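Local coordinates for protein methylglyoxal reductase (NADPH-dependent) (Candida albicans SC5314, PDB 6KWS) that probably reduces methylglyoxal and related carbonyl compounds with NADPH, as a Rossmann-fold enzyme of the dihydroflavonol-4-reductase subfamily, at residues Leu22-Gln27 with Ala250-Asp255; Ala14-Lys19 with Val238-Val243. The protein carries 1 engineered substitution. One frame throughout, in Å; residues are numbered along the deposited sequence.

Contact 1 of 2, residues Leu22-Gln27 with Ala250-Asp255; sequences LAKNYQ and AFENED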
loop_
_atom_site.group_PDB
_atom_site.type_symbol
_atom_site.label_atom_id
_atom_site.label_comp_id
_atom_site.label_asym_id
_atom_site.label_seq_id
_atom_site.Cartn_x
_atom_site.Cartn_y
_atom_site.Cartn_z
ATOM N N LEU A 22 17.203 1.370 4.885
ATOM C CA LEU A 22 18.662 1.322 4.731
ATOM C C LEU A 22 19.306 2.648 5.097
ATOM O O LEU A 22 20.388 2.676 5.699
ATOM C CB LEU A 22 19.055 0.964 3.305
ATOM C CG LEU A 22 18.842 -0.477 2.894
ATOM C CD1 LEU A 22 19.285 -0.631 1.444
ATOM C CD2 LEU A 22 19.587 -1.446 3.837
ATOM N N ALA A 23 18.664 3.757 4.732
ATOM C CA ALA A 23 19.224 5.078 4.996
ATOM C C ALA A 23 19.156 5.477 6.463
ATOM O O ALA A 23 19.741 6.494 6.831
ATOM C CB ALA A 23 18.518 6.135 4.149
ATOM N N LYS A 24 18.439 4.734 7.302
ATOM C CA LYS A 24 18.488 4.916 8.746
ATOM C C LYS A 24 19.344 3.845 9.418
ATOM O O LYS A 24 19.195 3.595 10.615
ATOM C CB LYS A 24 17.069 4.936 9.329
ATOM C CG LYS A 24 16.301 6.233 9.055
ATOM C CD LYS A 24 14.782 6.095 9.222
ATOM C CE LYS A 24 14.237 7.175 10.145
ATOM N NZ LYS A 24 12.914 7.733 9.717
ATOM N N ASN A 25 20.221 3.195 8.656
ATOM C CA ASN A 25 21.181 2.221 9.176
ATOM C C ASN A 25 20.515 1.096 9.974
ATOM O O ASN A 25 21.073 0.612 10.963
ATOM C CB ASN A 25 22.270 2.915 10.007
ATOM C CG ASN A 25 22.933 4.081 9.254
ATOM O OD1 ASN A 25 23.342 3.944 8.088
ATOM N ND2 ASN A 25 23.021 5.238 9.913
ATOM N N TYR A 26 19.331 0.658 9.554
ATOM C CA TYR A 26 18.815 -0.615 10.039
ATOM C C TYR A 26 19.420 -1.767 9.249
ATOM O O TYR A 26 19.858 -1.610 8.105
ATOM C CB TYR A 26 17.297 -0.684 9.925
ATOM C CG TYR A 26 16.552 0.240 10.849
ATOM C CD1 TYR A 26 16.245 -0.153 12.157
ATOM C CD2 TYR A 26 16.130 1.501 10.413
ATOM C CE1 TYR A 26 15.546 0.683 12.999
ATOM C CE2 TYR A 26 15.429 2.344 11.250
ATOM C CZ TYR A 26 15.141 1.930 12.542
ATOM O OH TYR A 26 14.451 2.769 13.384
ATOM N N GLN A 27 19.443 -2.939 9.863
ATOM C CA GLN A 27 19.774 -4.146 9.124
ATOM C C GLN A 27 18.466 -4.731 8.608
ATOM O O GLN A 27 17.551 -5.018 9.390
ATOM C CB GLN A 27 20.558 -5.138 9.986
ATOM C CG GLN A 27 22.046 -4.776 10.072
ATOM C CD GLN A 27 22.940 -5.978 10.319
ATOM O OE1 GLN A 27 23.289 -6.289 11.469
ATOM N NE2 GLN A 27 23.317 -6.668 9.237
ATOM N N ALA A 250 5.708 3.959 12.022
ATOM C CA ALA A 250 4.718 3.160 12.734
ATOM C C ALA A 250 5.338 2.297 13.825
ATOM O O ALA A 250 4.659 1.986 14.813
ATOM C CB ALA A 250 3.942 2.281 11.757
ATOM N N PHE A 251 6.597 1.874 13.675
ATOM C CA PHE A 251 7.241 1.144 14.760
ATOM C C PHE A 251 8.277 1.963 15.529
ATOM O O PHE A 251 8.656 1.565 16.632
ATOM C CB PHE A 251 7.877 -0.156 14.242
ATOM C CG PHE A 251 9.111 0.045 13.404
ATOM C CD1 PHE A 251 10.350 0.294 13.994
ATOM C CD2 PHE A 251 9.045 -0.057 12.029
ATOM C CE1 PHE A 251 11.492 0.474 13.226
ATOM C CE2 PHE A 251 10.178 0.122 11.256
ATOM C CZ PHE A 251 11.407 0.383 11.858
ATOM N N GLU A 252 8.739 3.090 14.993
ATOM C CA GLU A 252 9.709 3.906 15.716
ATOM C C GLU A 252 9.042 4.796 16.754
ATOM O O GLU A 252 9.633 5.083 17.800
ATOM C CB GLU A 252 10.500 4.780 14.744
ATOM C CG GLU A 252 11.484 4.056 13.842
ATOM C CD GLU A 252 12.350 5.046 13.053
ATOM O OE1 GLU A 252 11.826 6.120 12.652
ATOM O OE2 GLU A 252 13.555 4.757 12.843
ATOM N N ASN A 253 7.836 5.263 16.467
ATOM C CA ASN A 253 7.038 6.013 17.422
ATOM C C ASN A 253 6.234 5.044 18.283
ATOM O O ASN A 253 5.536 4.164 17.766
ATOM C CB ASN A 253 6.121 6.983 16.682
ATOM C CG ASN A 253 5.213 7.744 17.600
ATOM O OD1 ASN A 253 5.254 7.576 18.821
ATOM N ND2 ASN A 253 4.387 8.609 17.021
ATOM N N GLU A 254 6.332 5.216 19.600
ATOM C CA GLU A 254 5.647 4.305 20.507
ATOM C C GLU A 254 4.134 4.517 20.476
ATOM O O GLU A 254 3.371 3.560 20.626
ATOM C CB GLU A 254 6.191 4.459 21.933
ATOM C CG GLU A 254 7.736 4.482 22.067
ATOM C CD GLU A 254 8.390 5.830 21.638
ATOM O OE1 GLU A 254 9.345 5.807 20.822
ATOM O OE2 GLU A 254 7.945 6.913 22.100
ATOM N N ASP A 255 3.667 5.746 20.254
ATOM C CA ASP A 255 2.213 5.912 20.275
ATOM C C ASP A 255 1.512 5.264 19.084
ATOM O O ASP A 255 0.280 5.319 19.006
ATOM C CB ASP A 255 1.833 7.389 20.340
ATOM C CG ASP A 255 2.586 8.139 21.417
ATOM O OD1 ASP A 255 2.872 7.535 22.478
ATOM O OD2 ASP A 255 2.888 9.337 21.199
#
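In the Rossmann fold of this reductase, the turn that leads from helix 12-23 into strand 27-32 meets the C-terminal end of helix 240-252, chiefly through Tyr26 and Phe251. The two aromatic side chains approach from opposite directions and form an offset edge-to-face pair: the rim of Phe251 is turned toward the face of Tyr26, with centroids 5.7 Å apart and planes at 78°. Phe251 CE1 lies 4.0 Å from Tyr26 CZ. The phenylalanine takes its less common first torsion (chi1 72°), CG lying between backbone N and carbonyl carbon, and its ring also packs on Leu21, Val77 and Leu79. Two large rings suit this place, since they span segments whose nearest CA atoms, Lys24 and Glu252, are 11.3 Å apart.

On its solvent side the contact turns polar. Lys24 NZ and Glu252 OE1 form a long salt bridge at 3.5 Å, where long charged chains can span the gap. Beyond the helix end, Asn253 OD1 accepts from Asp255 N (2.8 Å), an Asx turn. With a buried aromatic pair beside an ion pair at the surface, this is an alpha-beta turn of the Rossmann fold meeting the end of a later helix.

Contact 2 of 2, residues Ala14-Lys19 with Val238-Val243; sequences AQHVVK and VDVRDV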
loop_
_atom_site.group_PDB
_atom_site.type_symbol
_atom_site.label_atom_id
_atom_site.label_comp_id
_atom_site.label_asym_id
_atom_site.label_seq_id
_atom_site.Cartn_x
_atom_site.Cartn_y
_atom_site.Cartn_z
ATOM N N ALA A 14 7.092 -1.602 -0.878
ATOM C CA ALA A 14 8.125 -2.241 -0.064
ATOM C C ALA A 14 9.516 -1.733 -0.422
ATOM O O ALA A 14 10.301 -1.365 0.465
ATOM C CB ALA A 14 8.051 -3.759 -0.207
ATOM N N GLN A 15 9.840 -1.703 -1.719
ATOM C CA GLN A 15 11.126 -1.166 -2.146
ATOM C C GLN A 15 11.386 0.200 -1.525
ATOM O O GLN A 15 12.513 0.512 -1.124
ATOM C CB GLN A 15 11.177 -1.082 -3.674
ATOM C CG GLN A 15 11.066 -2.435 -4.361
ATOM C CD GLN A 15 11.712 -2.457 -5.747
ATOM O OE1 GLN A 15 12.286 -1.463 -6.202
ATOM N NE2 GLN A 15 11.616 -3.593 -6.422
ATOM N N HIS A 16 10.346 1.023 -1.421
ATOM C CA HIS A 16 10.520 2.339 -0.826
ATOM C C HIS A 16 10.810 2.231 0.666
ATOM O O HIS A 16 11.701 2.920 1.186
ATOM C CB HIS A 16 9.284 3.182 -1.091
ATOM C CG HIS A 16 9.266 3.801 -2.451
ATOM N ND1 HIS A 16 10.142 4.800 -2.822
ATOM C CD2 HIS A 16 8.493 3.554 -3.538
ATOM C CE1 HIS A 16 9.904 5.148 -4.076
ATOM N NE2 HIS A 16 8.912 4.404 -4.535
ATOM N N VAL A 17 10.089 1.352 1.365
ATOM C CA VAL A 17 10.389 1.092 2.769
ATOM C C VAL A 17 11.841 0.642 2.925
ATOM O O VAL A 17 12.580 1.129 3.793
ATOM C CB VAL A 17 9.405 0.051 3.329
ATOM C CG1 VAL A 17 9.915 -0.518 4.645
ATOM C CG2 VAL A 17 8.007 0.677 3.490
ATOM N N VAL A 18 12.274 -0.279 2.063
ATOM C CA VAL A 18 13.631 -0.804 2.148
ATOM C C VAL A 18 14.651 0.317 1.998
ATOM O O VAL A 18 15.588 0.444 2.801
ATOM C CB VAL A 18 13.834 -1.907 1.093
ATOM C CG1 VAL A 18 15.305 -2.205 0.894
ATOM C CG2 VAL A 18 13.109 -3.171 1.530
ATOM N N LYS A 19 14.488 1.141 0.955
ATOM C CA LYS A 19 15.383 2.276 0.737
ATOM C C LYS A 19 15.425 3.188 1.957
ATOM O O LYS A 19 16.501 3.583 2.419
ATOM C CB LYS A 19 14.939 3.058 -0.500
ATOM C CG LYS A 19 15.861 4.204 -0.854
ATOM C CD LYS A 19 15.254 5.170 -1.857
ATOM C CE LYS A 19 14.819 4.456 -3.155
ATOM N NZ LYS A 19 15.199 5.180 -4.426
ATOM N N VAL A 238 -2.634 8.914 -2.009
ATOM C CA VAL A 238 -1.498 9.270 -1.167
ATOM C C VAL A 238 -0.251 8.817 -1.909
ATOM O O VAL A 238 -0.284 7.821 -2.637
ATOM C CB VAL A 238 -1.628 8.615 0.227
ATOM C CG1 VAL A 238 -1.701 7.118 0.067
ATOM C CG2 VAL A 238 -0.478 8.981 1.114
ATOM N N ASP A 239 0.834 9.573 -1.769
ATOM C CA ASP A 239 2.072 9.221 -2.456
ATOM C C ASP A 239 2.743 8.033 -1.772
ATOM O O ASP A 239 2.749 7.925 -0.541
ATOM C CB ASP A 239 3.019 10.423 -2.496
ATOM C CG ASP A 239 4.280 10.161 -3.319
ATOM O OD1 ASP A 239 5.256 9.561 -2.796
ATOM O OD2 ASP A 239 4.301 10.582 -4.492
ATOM N N VAL A 240 3.329 7.150 -2.594
ATOM C CA VAL A 240 3.922 5.898 -2.125
ATOM C C VAL A 240 5.058 6.152 -1.149
ATOM O O VAL A 240 5.277 5.361 -0.221
ATOM C CB VAL A 240 4.407 5.061 -3.326
ATOM C CG1 VAL A 240 5.454 5.821 -4.102
ATOM C CG2 VAL A 240 4.951 3.700 -2.875
ATOM N N ARG A 241 5.802 7.246 -1.338
ATOM C CA ARG A 241 6.921 7.544 -0.456
ATOM C C ARG A 241 6.448 7.892 0.954
ATOM O O ARG A 241 7.104 7.535 1.940
ATOM C CB ARG A 241 7.750 8.666 -1.069
ATOM C CG ARG A 241 8.520 8.187 -2.289
ATOM C CD ARG A 241 8.990 9.328 -3.157
ATOM N NE ARG A 241 7.872 10.110 -3.680
ATOM C CZ ARG A 241 8.003 11.103 -4.558
ATOM N NH1 ARG A 241 9.200 11.429 -5.024
ATOM N NH2 ARG A 241 6.933 11.762 -4.984
ATOM N N ASP A 242 5.299 8.569 1.073
ATOM C CA ASP A 242 4.738 8.838 2.396
ATOM C C ASP A 242 4.167 7.577 3.035
ATOM O O ASP A 242 4.239 7.404 4.256
ATOM C CB ASP A 242 3.683 9.934 2.287
ATOM C CG ASP A 242 4.270 11.225 1.749
ATOM O OD1 ASP A 242 5.456 11.488 2.098
ATOM O OD2 ASP A 242 3.583 11.954 0.976
ATOM N N VAL A 243 3.609 6.678 2.236
ATOM C CA VAL A 243 3.164 5.406 2.776
ATOM C C VAL A 243 4.357 4.635 3.317
ATOM O O VAL A 243 4.365 4.205 4.479
ATOM C CB VAL A 243 2.399 4.612 1.699
ATOM C CG1 VAL A 243 1.943 3.268 2.234
ATOM C CG2 VAL A 243 1.206 5.418 1.191
#
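The imidazole of His16 is met obliquely by two side chains of the opposite segment, Val240 and Arg241, while the other flat groups, the Arg241 guanidinium and the Asp239 carboxylate, are joined along the guanidinium edge. Val240 reaches the ring with both methyls: Val240 CG2 is 3.6 Å from His16 CD2, and Val240 CG1 is 3.8 Å from His16 NE2. A branched valine is well shaped to lie against the ring in this way. From Arg241 it is the aliphatic CG that touches, 3.8 Å from His16 CE1. With CG anti to the carbonyl carbon (chi1 -81°), the histidine extends from its helix toward both residues, and its NE2 is hydrogen-bonded to Pro200 O, so a polar ring suits this buried place.

The charged end of Arg241 turns to Asp239 instead, gripping the carboxylate side-on. Arg241 NE donates to Asp239 OD1 at 2.8 Å, on the syn side and almost straight (177°). Arg241 NH2 donates to Asp239 OD2 at 2.9 Å from above the carboxylate plane, so the carboxylate is tilted against the guanidinium. A bend at chi3 (-61°) folds the arginine back for this. Asp239 OD1 also takes the N-H of Arg241 on its anti side, making Asp239 the N-cap of helix 240-252. An aspartate fits here, short enough to turn its carboxylate onto the N-H two residues on; Ser326 and Asp329 extend the polar network.

The contact thus joins helix 12-23 to the junction of strand 234-239 and helix 240-252, with Val240 also packing on Phe12 and Ile13, and His16 on Ala244.

Overall arrangement
The two contacts bring the same parts of the chain together at points whose centres lie 13 Å apart. Contact 2, deep in the chain, joins helix 12-23 to the start of helix 240-252, whereas contact 1, nearer the surface, joins the turn just after helix 12-23 to the end of helix 240-252. Along the sequence the segments alternate: 14-19, 22-27, 238-243, 250-255, so more than 200 residues intervene before the chain returns to helix 12-23. That helix follows strand 3-7 of the nine-stranded sheet and starts at the NADPH-binding residues Phe12 and Ile13. Contact 2 therefore borders the cofactor site, with Val240 close to Phe12 and Val197, while contact 1 lies farther from it.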